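Acetyl-CoA hydrolase/transferase family protein (Porphyromonas gingivalis, PDB 2NVV) probably transfers coenzyme A between acyl-CoA and acetate, or hydrolyses acetyl-CoA, as a zinc-binding member of the acetyl-CoA hydrolase/transferase family. Local coordinates at residues Gly260-Ala263 against Asn264-Gly268. Numbering follows the deposited sequence.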
# COMPACT_ATOMS: atom_id res chain seq x y z
N GLY A 260 -19.41 9.47 7.88
CA GLY A 260 -19.58 9.47 9.31
C GLY A 260 -19.63 10.85 9.91
O GLY A 260 -19.50 11.85 9.20
N ASN A 261 -19.81 10.90 11.23
CA ASN A 261 -19.89 12.15 11.97
C ASN A 261 -18.61 12.94 11.93
O ASN A 261 -18.64 14.16 11.79
CB ASN A 261 -20.27 11.86 13.42
CG ASN A 261 -21.68 11.33 13.57
OD1 ASN A 261 -22.01 10.67 14.55
ND2 ASN A 261 -22.53 11.63 12.59
N VAL A 262 -17.48 12.26 12.06
CA VAL A 262 -16.19 12.94 12.04
C VAL A 262 -16.03 13.59 10.68
O VAL A 262 -15.76 14.78 10.59
CB VAL A 262 -15.02 11.96 12.28
CG1 VAL A 262 -13.70 12.69 12.17
CG2 VAL A 262 -15.14 11.37 13.66
N ALA A 263 -16.22 12.78 9.63
CA ALA A 263 -16.12 13.25 8.26
C ALA A 263 -16.99 14.49 8.06
O ALA A 263 -16.54 15.48 7.48
CB ALA A 263 -16.58 12.16 7.30
N ASN A 264 -18.23 14.43 8.55
CA ASN A 264 -19.15 15.56 8.43
C ASN A 264 -18.61 16.78 9.14
O ASN A 264 -18.75 17.90 8.66
CB ASN A 264 -20.50 15.19 9.04
CG ASN A 264 -21.26 14.19 8.23
OD1 ASN A 264 -22.19 13.56 8.71
ND2 ASN A 264 -20.86 14.04 6.97
N ALA A 265 -17.99 16.56 10.29
CA ALA A 265 -17.41 17.65 11.06
C ALA A 265 -16.21 18.23 10.32
O ALA A 265 -16.04 19.45 10.27
CB ALA A 265 -16.98 17.14 12.44
N VAL A 266 -15.39 17.35 9.74
CA VAL A 266 -14.22 17.78 9.00
C VAL A 266 -14.66 18.66 7.82
O VAL A 266 -14.17 19.77 7.65
CB VAL A 266 -13.40 16.57 8.49
CG1 VAL A 266 -12.29 17.02 7.58
CG2 VAL A 266 -12.81 15.84 9.67
N LEU A 267 -15.61 18.15 7.04
CA LEU A 267 -16.12 18.91 5.90
C LEU A 267 -16.68 20.26 6.33
O LEU A 267 -16.44 21.27 5.68
CB LEU A 267 -17.21 18.10 5.18
CG LEU A 267 -16.69 16.88 4.41
CD1 LEU A 267 -17.84 15.98 4.01
CD2 LEU A 267 -15.91 17.35 3.19
N GLY A 268 -17.43 20.27 7.43
CA GLY A 268 -17.99 21.51 7.93
C GLY A 268 -16.90 22.48 8.32
O GLY A 268 -16.95 23.66 7.98
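The first turns of helix 261-272, which follows strand 255-257 through a glycine-containing turn, are built from four successive i to i+4 backbone bonds between Gly260-Ala263 and Asn264-Gly268. Gly260, at the N-cap position, accepts the first of them, Asn264 N to Gly260 O at 2.9 Å. Ala265 N bonds to Asn261 O, Val266 N to Val262 O, and Leu267 N to Ala263 O; the last is nearly straight, with an N-H...O angle of 175°. Gly258, Gly260 and Ala263 are spaced as in a Rossmann-type GxGxxA sequence, consistent with a strand-turn-helix that receives CoA, and the turn with the helix start, Gly258 to Val262, forms part of the predicted CoA-binding site. Gly260 has a positive phi of 137°, a backbone shape readily reached by glycine, as the chain turns into the helix. A chi1 of -71° swings the Asn264 amide back along the helix towards the Gly260 carbonyl, with ND2 3.4 Å from Gly260 O at an angle too poor for a hydrogen bond. One turn apart, Val262 and Val266 lie at a slant to one another on the face towards helix 226-245, CG1 of Val262 meeting CG2 of Val266 at 4.1 Å. There Val262 touches Ile231 and Val266 touches Val235. The Leu267 side chain packs on Ala289, Val290 and Leu293 of helix 288-295.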